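Local coordinates for ORF10 (Moritella marina, PDB 6RIW), which forms the ketosynthase-chain length factor didomain of a polyunsaturated fatty acid synthase, whose ketosynthase probably elongates acyl chains by condensation, at residues S16-P19 with D20-W23; L86-L89 with N90-L94; S272-R276 with D277-I281. All blocks are in the same frame, centred on the assembly; numbering follows the deposited sequence.

Contact 1. Residues S16-P19 with D20-W23; sequences SQAP and DQFW
Gln21 reaches back from the first turn of helix 19-27 to the backbone of Gln17, a worked example of a side chain serving the chain ahead of a helix. With CG trans to its own N (chi1 178°) and the rest of the chain extended, the Gln21 side chain runs alongside Ser16, its CG 3.8 Å from Ser16 CB. The amide then passes the CA of Ser16, and OE1 of Gln21 receives the N-H of Gln17 at 2.9 Å. This bond is almost straight at the hydrogen (173°), yet the donor stands above the plane of the amide carbonyl, not on a lone pair. It is not a capping box, which would need the N-H of Ala18, the N-cap residue: the N-H taken is that of Gln17, one residue earlier, and Ala18 N is buried without a partner in the model.

Asp20 adopts a different first torsion. Its CG sits between N and the carbonyl carbon (chi1 64°), which folds the carboxylate back until OD1 lies 3.6 Å from Ala18 CB and accepts a weak bond from Gln21 N. Phe22 meets Ser16 through its base, CB to OG at 3.5 Å, while its ring leads away to an edge-to-face pairing with Phe13 and to helix 374-387, which Trp23 also touches. The helix proper starts with Phe22 N bonded to Ala18 O at 3.1 Å and Trp23 N to Pro19 O at 2.9 Å.

Chemically, this is a polar start with an apolar continuation: Pro19, lacking an N-H, suits the first turn, Gln21 ties the preceding loop to the helix by one hydrogen bond, and the aromatic residues dock the helix.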
ATOM      1  N   SER A  16      -7.196   7.469  22.674  1.00 20.77           N
ATOM      2  CA  SER A  16      -7.258   6.242  23.468  1.00 20.08           C
ATOM      3  C   SER A  16      -6.219   5.218  23.030  1.00 22.14           C
ATOM      4  O   SER A  16      -5.764   5.216  21.883  1.00 19.08           O
ATOM      5  CB  SER A  16      -8.669   5.628  23.425  1.00 22.46           C
ATOM      6  OG  SER A  16      -8.992   5.154  22.134  1.00 24.36           O
ATOM      7  N   GLN A  17      -5.848   4.341  23.976  1.00 18.91           N
ATOM      8  CA  GLN A  17      -4.849   3.305  23.733  1.00 23.74           C
ATOM      9  C   GLN A  17      -5.349   1.907  24.077  1.00 21.87           C
ATOM     10  O   GLN A  17      -4.558   0.956  24.055  1.00 19.42           O
ATOM     11  CB  GLN A  17      -3.565   3.597  24.526  1.00 25.74           C
ATOM     12  CG  GLN A  17      -3.069   5.034  24.435  1.00 29.00           C
ATOM     13  CD  GLN A  17      -1.858   5.278  25.320  1.00 35.45           C
ATOM     14  OE1 GLN A  17      -1.393   4.367  26.009  1.00 38.58           O
ATOM     15  NE2 GLN A  17      -1.349   6.511  25.316  1.00 41.08           N
ATOM     16  N   ALA A  18      -6.635   1.749  24.390  1.00 21.96           N
ATOM     17  CA  ALA A  18      -7.184   0.462  24.797  1.00 22.87           C
ATOM     18  C   ALA A  18      -8.674   0.477  24.509  1.00 22.18           C
ATOM     19  O   ALA A  18      -9.267   1.557  24.432  1.00 22.44           O
ATOM     20  CB  ALA A  18      -6.925   0.187  26.289  1.00 25.43           C
ATOM     21  N   PRO A  19      -9.304  -0.690  24.318  1.00 23.20           N
ATOM     22  CA  PRO A  19     -10.721  -0.683  23.908  1.00 23.66           C
ATOM     23  C   PRO A  19     -11.677  -0.173  24.978  1.00 25.90           C
ATOM     24  O   PRO A  19     -12.679   0.467  24.638  1.00 23.09           O
ATOM     25  CB  PRO A  19     -10.996  -2.157  23.556  1.00 20.38           C
ATOM     26  CG  PRO A  19      -9.641  -2.732  23.234  1.00 25.62           C
ATOM     27  CD  PRO A  19      -8.693  -2.024  24.166  1.00 24.39           C
ATOM     28  N   ASP A  20     -11.420  -0.447  26.260  1.00 27.58           N
ATOM     29  CA  ASP A  20     -12.349   0.031  27.287  1.00 30.64           C
ATOM     30  C   ASP A  20     -12.283   1.550  27.428  1.00 27.14           C
ATOM     31  O   ASP A  20     -13.298   2.207  27.689  1.00 25.71           O
ATOM     32  CB  ASP A  20     -12.053  -0.654  28.621  1.00 32.83           C
ATOM     33  CG  ASP A  20     -10.671  -0.307  29.165  1.00 41.89           C
ATOM     34  OD1 ASP A  20      -9.810   0.169  28.381  1.00 40.94           O
ATOM     35  OD2 ASP A  20     -10.441  -0.506  30.380  1.00 52.27           O
ATOM     36  N   GLN A  21     -11.093   2.128  27.266  1.00 26.70           N
ATOM     37  CA  GLN A  21     -10.969   3.585  27.258  1.00 24.67           C
ATOM     38  C   GLN A  21     -11.731   4.198  26.083  1.00 26.94           C
ATOM     39  O   GLN A  21     -12.449   5.193  26.239  1.00 22.98           O
ATOM     40  CB  GLN A  21      -9.486   3.944  27.220  1.00 25.73           C
ATOM     41  CG  GLN A  21      -9.118   5.399  27.148  1.00 27.29           C
ATOM     42  CD  GLN A  21      -7.600   5.552  27.055  1.00 30.93           C
ATOM     43  OE1 GLN A  21      -6.895   4.595  26.706  1.00 25.28           O
ATOM     44  NE2 GLN A  21      -7.090   6.740  27.377  1.00 29.36           N
ATOM     45  N   PHE A  22     -11.584   3.612  24.895  1.00 24.74           N
ATOM     46  CA  PHE A  22     -12.315   4.080  23.720  1.00 21.55           C
ATOM     47  C   PHE A  22     -13.821   3.982  23.936  1.00 22.24           C
ATOM     48  O   PHE A  22     -14.567   4.920  23.626  1.00 22.21           O
ATOM     49  CB  PHE A  22     -11.851   3.251  22.517  1.00 21.76           C
ATOM     50  CG  PHE A  22     -12.743   3.310  21.293  1.00 19.44           C
ATOM     51  CD1 PHE A  22     -12.856   4.466  20.545  1.00 19.41           C
ATOM     52  CD2 PHE A  22     -13.374   2.167  20.839  1.00 22.51           C
ATOM     53  CE1 PHE A  22     -13.631   4.504  19.397  1.00 20.20           C
ATOM     54  CE2 PHE A  22     -14.155   2.193  19.681  1.00 18.73           C
ATOM     55  CZ  PHE A  22     -14.275   3.363  18.962  1.00 18.74           C
ATOM     56  N   TRP A  23     -14.278   2.857  24.484  1.00 23.17           N
ATOM     57  CA  TRP A  23     -15.706   2.658  24.714  1.00 24.73           C
ATOM     58  C   TRP A  23     -16.269   3.716  25.661  1.00 24.83           C
ATOM     59  O   TRP A  23     -17.315   4.316  25.386  1.00 26.42           O
ATOM     60  CB  TRP A  23     -15.950   1.258  25.275  1.00 22.58           C
ATOM     61  CG  TRP A  23     -17.393   0.979  25.499  1.00 29.45           C
ATOM     62  CD1 TRP A  23     -18.035   0.898  26.704  1.00 30.53           C
ATOM     63  CD2 TRP A  23     -18.397   0.782  24.492  1.00 28.47           C
ATOM     64  NE1 TRP A  23     -19.372   0.643  26.504  1.00 31.02           N
ATOM     65  CE2 TRP A  23     -19.621   0.573  25.158  1.00 28.49           C
ATOM     66  CE3 TRP A  23     -18.379   0.761  23.089  1.00 27.44           C
ATOM     67  CZ2 TRP A  23     -20.814   0.341  24.474  1.00 30.63           C
ATOM     68  CZ3 TRP A  23     -19.567   0.527  22.413  1.00 28.94           C
ATOM     69  CH2 TRP A  23     -20.768   0.321  23.108  1.00 30.23           C
TER

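Contact 2. Residues L86-L89 with N90-L94; sequences LDDL and NQWGL
Asp88 lies stacked on Trp92 in the opening turn of helix 88-104, a helix N-terminus with Asp87 as its N-cap. The carboxylate plane of Asp88 lies nearly parallel to the indole, 11° apart. CB of Asp88 makes a CH-pi contact over the six-membered ring, 3.9 Å from its centroid, and OD2 is paired with Lys127. A leucine in place of Trp92 would probably deprive the Asp88 side chain of its flat support and one of its waters of the indole N-H partner.

Asn90 takes the other flank of the turn. Its CB meets Leu86 CB at 3.8 Å, the two side chains crossing at about a right angle, and both rest on Leu178 of helix 174-183. With CG lying beside the backbone N (chi1 -52°), the Asn90 amide turns back toward the cap, where ND2 comes to 3.7 Å from Asp87 CB.

The cap itself is made by Asp87 OD2, which accepts Leu89 N at 2.9 Å from its anti side, while OD1 bonds to Ser128. Gln91 sends NE2 to Leu83 O; its OE1 takes a hydrogen bond of 2.6 Å from a water that also donates to Asp88 OD1. A second water bridges the two stacked groups at the edge: lying in the indole plane, it accepts from Trp92 NE1 at 3.0 Å and donates to Asp88 OD1 at 3.2 Å.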
ATOM      1  N   LEU A  86      12.388   2.832  14.584  1.00 18.06           N
ATOM      2  CA  LEU A  86      11.447   2.778  13.476  1.00 16.40           C
ATOM      3  C   LEU A  86      10.336   3.809  13.666  1.00 17.06           C
ATOM      4  O   LEU A  86      10.063   4.271  14.780  1.00 15.91           O
ATOM      5  CB  LEU A  86      10.870   1.363  13.332  1.00 15.17           C
ATOM      6  CG  LEU A  86      11.873   0.242  13.016  1.00 15.58           C
ATOM      7  CD1 LEU A  86      11.167  -1.100  12.971  1.00 14.30           C
ATOM      8  CD2 LEU A  86      12.544   0.506  11.680  1.00 19.31           C
ATOM      9  N   ASP A  87       9.698   4.158  12.550  1.00 16.99           N
ATOM     10  CA  ASP A  87       8.641   5.163  12.490  1.00 14.88           C
ATOM     11  C   ASP A  87       7.420   4.762  13.325  1.00 14.33           C
ATOM     12  O   ASP A  87       7.193   3.584  13.635  1.00 15.13           O
ATOM     13  CB  ASP A  87       8.197   5.357  11.023  1.00 16.06           C
ATOM     14  CG  ASP A  87       7.327   6.588  10.802  1.00 14.49           C
ATOM     15  OD1 ASP A  87       7.891   7.712  10.679  1.00 15.60           O
ATOM     16  OD2 ASP A  87       6.073   6.440  10.690  1.00 16.09           O
ATOM     17  N   ASP A  88       6.601   5.776  13.637  1.00 14.71           N
ATOM     18  CA  ASP A  88       5.267   5.548  14.211  1.00 14.37           C
ATOM     19  C   ASP A  88       4.512   4.459  13.461  1.00 13.87           C
ATOM     20  O   ASP A  88       3.783   3.655  14.064  1.00 15.34           O
ATOM     21  CB  ASP A  88       4.445   6.836  14.148  1.00 12.75           C
ATOM     22  CG  ASP A  88       4.839   7.854  15.208  1.00 19.99           C
ATOM     23  OD1 ASP A  88       5.443   7.457  16.226  1.00 19.65           O
ATOM     24  OD2 ASP A  88       4.542   9.058  14.994  1.00 19.74           O
ATOM     25  N   LEU A  89       4.611   4.459  12.130  1.00 14.22           N
ATOM     26  CA  LEU A  89       3.917   3.431  11.353  1.00 15.15           C
ATOM     27  C   LEU A  89       4.205   2.045  11.912  1.00 14.73           C
ATOM     28  O   LEU A  89       3.287   1.259  12.177  1.00 17.89           O
ATOM     29  CB  LEU A  89       4.338   3.501   9.892  1.00 17.15           C
ATOM     30  CG  LEU A  89       3.345   2.870   8.908  1.00 18.36           C
ATOM     31  CD1 LEU A  89       3.592   3.437   7.511  1.00 21.37           C
ATOM     32  CD2 LEU A  89       3.484   1.385   8.911  1.00 20.98           C
ATOM     33  N   ASN A  90       5.486   1.723  12.072  1.00 12.47           N
ATOM     34  CA  ASN A  90       5.855   0.399  12.560  1.00 13.19           C
ATOM     35  C   ASN A  90       5.508   0.239  14.027  1.00 14.55           C
ATOM     36  O   ASN A  90       5.006  -0.817  14.445  1.00 14.95           O
ATOM     37  CB  ASN A  90       7.350   0.166  12.353  1.00 12.18           C
ATOM     38  CG  ASN A  90       7.791   0.428  10.918  1.00 19.61           C
ATOM     39  OD1 ASN A  90       7.917  -0.493  10.126  1.00 22.34           O
ATOM     40  ND2 ASN A  90       8.023   1.688  10.587  1.00 24.16           N
ATOM     41  N   GLN A  91       5.794   1.264  14.833  1.00 15.17           N
ATOM     42  CA  GLN A  91       5.622   1.124  16.278  1.00 16.12           C
ATOM     43  C   GLN A  91       4.151   1.000  16.649  1.00 15.59           C
ATOM     44  O   GLN A  91       3.792   0.217  17.540  1.00 15.41           O
ATOM     45  CB  GLN A  91       6.254   2.312  16.989  1.00 13.07           C
ATOM     46  CG  GLN A  91       7.781   2.346  16.784  1.00 16.74           C
ATOM     47  CD  GLN A  91       8.458   3.400  17.616  1.00 17.82           C
ATOM     48  OE1 GLN A  91       7.821   4.337  18.087  1.00 20.24           O
ATOM     49  NE2 GLN A  91       9.773   3.250  17.809  1.00 17.64           N
ATOM     50  N   TRP A  92       3.287   1.777  15.992  1.00 12.80           N
ATOM     51  CA  TRP A  92       1.865   1.672  16.299  1.00 14.54           C
ATOM     52  C   TRP A  92       1.326   0.297  15.921  1.00 14.25           C
ATOM     53  O   TRP A  92       0.500  -0.266  16.642  1.00 13.56           O
ATOM     54  CB  TRP A  92       1.080   2.762  15.578  1.00 11.68           C
ATOM     55  CG  TRP A  92       1.391   4.150  16.022  1.00 14.50           C
ATOM     56  CD1 TRP A  92       2.164   4.536  17.090  1.00 15.25           C
ATOM     57  CD2 TRP A  92       0.946   5.353  15.395  1.00 13.51           C
ATOM     58  NE1 TRP A  92       2.221   5.902  17.160  1.00 14.71           N
ATOM     59  CE2 TRP A  92       1.473   6.430  16.137  1.00 15.65           C
ATOM     60  CE3 TRP A  92       0.148   5.622  14.277  1.00 16.08           C
ATOM     61  CZ2 TRP A  92       1.250   7.766  15.780  1.00 17.82           C
ATOM     62  CZ3 TRP A  92      -0.088   6.950  13.929  1.00 14.05           C
ATOM     63  CH2 TRP A  92       0.458   8.004  14.687  1.00 19.07           C
ATOM     64  N   GLY A  93       1.764  -0.250  14.779  1.00 14.90           N
ATOM     65  CA  GLY A  93       1.334  -1.590  14.390  1.00 15.69           C
ATOM     66  C   GLY A  93       1.833  -2.671  15.333  1.00 13.57           C
ATOM     67  O   GLY A  93       1.101  -3.612  15.660  1.00 14.22           O
ATOM     68  N   LEU A  94       3.081  -2.551  15.789  1.00 14.10           N
ATOM     69  CA  LEU A  94       3.597  -3.487  16.787  1.00 14.81           C
ATOM     70  C   LEU A  94       2.821  -3.382  18.100  1.00 15.29           C
ATOM     71  O   LEU A  94       2.495  -4.400  18.733  1.00 15.50           O
ATOM     72  CB  LEU A  94       5.080  -3.208  17.025  1.00 13.40           C
ATOM     73  CG  LEU A  94       5.956  -3.614  15.841  1.00 14.99           C
ATOM     74  CD1 LEU A  94       7.340  -3.012  15.995  1.00 15.89           C
ATOM     75  CD2 LEU A  94       6.012  -5.134  15.741  1.00 19.11           C
TER
HETATM   76  O   HOH W   1       3.516   8.229  18.638  1.00 19.92           O
HETATM   77  O   HOH W   2       5.519   5.568  18.252  1.00 21.25           O

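Contact 3. Residues S272-R276 with D277-I281; sequences SDAVR and DGDHI
Arg276 and Asp277, neighbours at the C-terminal end of helix 271-277, lie side by side and point the same way, just where a Schellman motif closes the helix. The arginine is bent at chi3 (73°), which brings the NE/NH2 edge of its guanidinium round to the carboxylate, side-on. NE of Arg276 donates to Asp277 OD1 at 2.8 Å, and NH2 of Arg276 to Asp277 OD2 at 3.1 Å, one nitrogen for each oxygen. Both oxygens lie close to the guanidinium plane, but the two flat groups are turned 40° apart: OD1 is approached from above the carboxylate plane, whereas OD2 is met on its syn side.

Asp273, one turn earlier, extends this pair into a salt-bridge network. Its CA lies beneath the centre of one guanidinium face, and its OD1 is 3.2 Å from Arg276 NH1; that oxygen stands well out of the guanidinium plane, so the attraction is one of charge alone. Other cations share the load, Arg270 pairing with Asp273 and Lys269 with both Asp277 and Asp279, which would probably ease the crowding of three carboxylates.

Gly278 takes the turn, its positive phi of 75° being one that glycine adopts readily. The diagnostic bonds run back into the last turn: Asp279 N to Ala274 O at 3.1 Å, and a weak one from Gly278 N to Val275 O at 3.3 Å. Asp279 then swings its carboxylate back over Ala274, while OD1 bonds to Tyr106. Past the turn the chain heads for strand 283-292, and Ile281 returns to the helix. Its side chain runs obliquely across that of Val275, CD1 of Ile281 ending 4.2 Å from Val275 CG2 and equally 4.2 Å from Ala274 CB.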
ATOM      1  N   SER A 272     -15.489 -22.792  15.729  1.00 24.48           N
ATOM      2  CA  SER A 272     -15.269 -24.133  16.278  1.00 27.33           C
ATOM      3  C   SER A 272     -14.001 -24.193  17.124  1.00 28.96           C
ATOM      4  O   SER A 272     -14.001 -24.771  18.219  1.00 23.35           O
ATOM      5  CB  SER A 272     -15.193 -25.161  15.148  1.00 27.58           C
ATOM      6  OG  SER A 272     -14.186 -24.806  14.221  1.00 29.01           O
ATOM      7  N   ASP A 273     -12.905 -23.601  16.633  1.00 26.94           N
ATOM      8  CA  ASP A 273     -11.656 -23.630  17.387  1.00 25.42           C
ATOM      9  C   ASP A 273     -11.727 -22.714  18.603  1.00 25.91           C
ATOM     10  O   ASP A 273     -11.170 -23.033  19.661  1.00 26.33           O
ATOM     11  CB  ASP A 273     -10.479 -23.224  16.487  1.00 26.10           C
ATOM     12  CG  ASP A 273     -10.258 -24.188  15.321  1.00 32.67           C
ATOM     13  OD1 ASP A 273     -10.811 -25.313  15.344  1.00 32.47           O
ATOM     14  OD2 ASP A 273      -9.524 -23.821  14.370  1.00 31.44           O
ATOM     15  N   ALA A 274     -12.403 -21.568  18.472  1.00 22.46           N
ATOM     16  CA  ALA A 274     -12.491 -20.640  19.595  1.00 24.18           C
ATOM     17  C   ALA A 274     -13.292 -21.243  20.744  1.00 26.43           C
ATOM     18  O   ALA A 274     -12.942 -21.062  21.915  1.00 25.16           O
ATOM     19  CB  ALA A 274     -13.123 -19.316  19.150  1.00 25.42           C
ATOM     20  N   VAL A 275     -14.374 -21.955  20.430  1.00 24.73           N
ATOM     21  CA  VAL A 275     -15.162 -22.590  21.486  1.00 25.79           C
ATOM     22  C   VAL A 275     -14.385 -23.745  22.102  1.00 28.37           C
ATOM     23  O   VAL A 275     -14.352 -23.903  23.329  1.00 32.41           O
ATOM     24  CB  VAL A 275     -16.527 -23.041  20.934  1.00 30.51           C
ATOM     25  CG1 VAL A 275     -17.248 -23.926  21.942  1.00 31.31           C
ATOM     26  CG2 VAL A 275     -17.375 -21.829  20.593  1.00 26.04           C
ATOM     27  N   ARG A 276     -13.715 -24.543  21.265  1.00 30.15           N
ATOM     28  CA  ARG A 276     -12.912 -25.660  21.757  1.00 26.57           C
ATOM     29  C   ARG A 276     -11.815 -25.187  22.707  1.00 32.16           C
ATOM     30  O   ARG A 276     -11.568 -25.814  23.746  1.00 28.37           O
ATOM     31  CB  ARG A 276     -12.323 -26.425  20.569  1.00 30.16           C
ATOM     32  CG  ARG A 276     -11.282 -27.490  20.903  1.00 34.84           C
ATOM     33  CD  ARG A 276     -10.434 -27.847  19.673  1.00 36.91           C
ATOM     34  NE  ARG A 276      -9.498 -26.773  19.334  1.00 37.19           N
ATOM     35  CZ  ARG A 276      -8.945 -26.595  18.136  1.00 35.96           C
ATOM     36  NH1 ARG A 276      -9.207 -27.432  17.142  1.00 35.77           N
ATOM     37  NH2 ARG A 276      -8.115 -25.575  17.934  1.00 36.72           N
ATOM     38  N   ASP A 277     -11.163 -24.068  22.387  1.00 29.27           N
ATOM     39  CA  ASP A 277     -10.004 -23.619  23.149  1.00 29.65           C
ATOM     40  C   ASP A 277     -10.364 -22.698  24.307  1.00 26.70           C
ATOM     41  O   ASP A 277      -9.464 -22.282  25.042  1.00 33.14           O
ATOM     42  CB  ASP A 277      -8.992 -22.921  22.223  1.00 29.03           C
ATOM     43  CG  ASP A 277      -8.442 -23.851  21.136  1.00 33.79           C
ATOM     44  OD1 ASP A 277      -8.424 -25.077  21.347  1.00 34.28           O
ATOM     45  OD2 ASP A 277      -8.030 -23.361  20.060  1.00 33.56           O
ATOM     46  N   GLY A 278     -11.642 -22.370  24.492  1.00 26.95           N
ATOM     47  CA  GLY A 278     -12.043 -21.553  25.626  1.00 29.37           C
ATOM     48  C   GLY A 278     -11.706 -20.081  25.511  1.00 28.18           C
ATOM     49  O   GLY A 278     -11.490 -19.416  26.531  1.00 29.87           O
ATOM     50  N   ASP A 279     -11.644 -19.553  24.293  1.00 30.32           N
ATOM     51  CA  ASP A 279     -11.319 -18.149  24.097  1.00 27.63           C
ATOM     52  C   ASP A 279     -12.498 -17.259  24.479  1.00 25.64           C
ATOM     53  O   ASP A 279     -13.658 -17.664  24.429  1.00 24.75           O
ATOM     54  CB  ASP A 279     -10.926 -17.893  22.639  1.00 25.72           C
ATOM     55  CG  ASP A 279      -9.764 -18.757  22.190  1.00 25.66           C
ATOM     56  OD1 ASP A 279      -8.806 -18.916  22.976  1.00 29.23           O
ATOM     57  OD2 ASP A 279      -9.799 -19.280  21.056  1.00 27.97           O
ATOM     58  N   HIS A 280     -12.186 -16.018  24.841  1.00 26.58           N
ATOM     59  CA  HIS A 280     -13.214 -15.001  24.985  1.00 27.74           C
ATOM     60  C   HIS A 280     -13.637 -14.536  23.598  1.00 26.28           C
ATOM     61  O   HIS A 280     -12.790 -14.109  22.803  1.00 30.36           O
ATOM     62  CB  HIS A 280     -12.696 -13.826  25.810  1.00 30.22           C
ATOM     63  CG  HIS A 280     -13.683 -12.710  25.930  1.00 32.72           C
ATOM     64  ND1 HIS A 280     -13.644 -11.592  25.128  1.00 37.50           N
ATOM     65  CD2 HIS A 280     -14.762 -12.560  26.734  1.00 32.38           C
ATOM     66  CE1 HIS A 280     -14.651 -10.795  25.437  1.00 34.03           C
ATOM     67  NE2 HIS A 280     -15.342 -11.357  26.411  1.00 39.79           N
ATOM     68  N   ILE A 281     -14.928 -14.624  23.294  1.00 26.08           N
ATOM     69  CA  ILE A 281     -15.454 -14.210  21.995  1.00 25.93           C
ATOM     70  C   ILE A 281     -16.107 -12.841  22.147  1.00 25.91           C
ATOM     71  O   ILE A 281     -17.070 -12.685  22.909  1.00 24.17           O
ATOM     72  CB  ILE A 281     -16.442 -15.251  21.444  1.00 22.82           C
ATOM     73  CG1 ILE A 281     -15.723 -16.590  21.239  1.00 24.41           C
ATOM     74  CG2 ILE A 281     -17.066 -14.779  20.160  1.00 21.90           C
ATOM     75  CD1 ILE A 281     -16.641 -17.732  20.810  1.00 27.65           C
TER

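Overall arrangement
All three contacts belong to the ketosynthase part of the didomain and illustrate how helix ends are finished: contacts 1 and 2 at N-termini, contact 3 at a C-terminus. Contact 2 is the buried one, its centre about 15 Å from that of the chain; the centres of contacts 1 and 3, both partly buried, are about 27 and 33 Å away. Chemistry follows place. The inner helix start has a carboxylate cap, a carboxylate-indole stack and bound waters, the outer one a glutamine amide, and the C-terminal turn a charged network. None touches another, yet strand 4-12 links the outer two, leading into residues 16-19 and packing against Ala274, Asp279 and Ile281. Helix 88-104 connects contacts 1 and 2, since its Tyr95 bonds to Gln17.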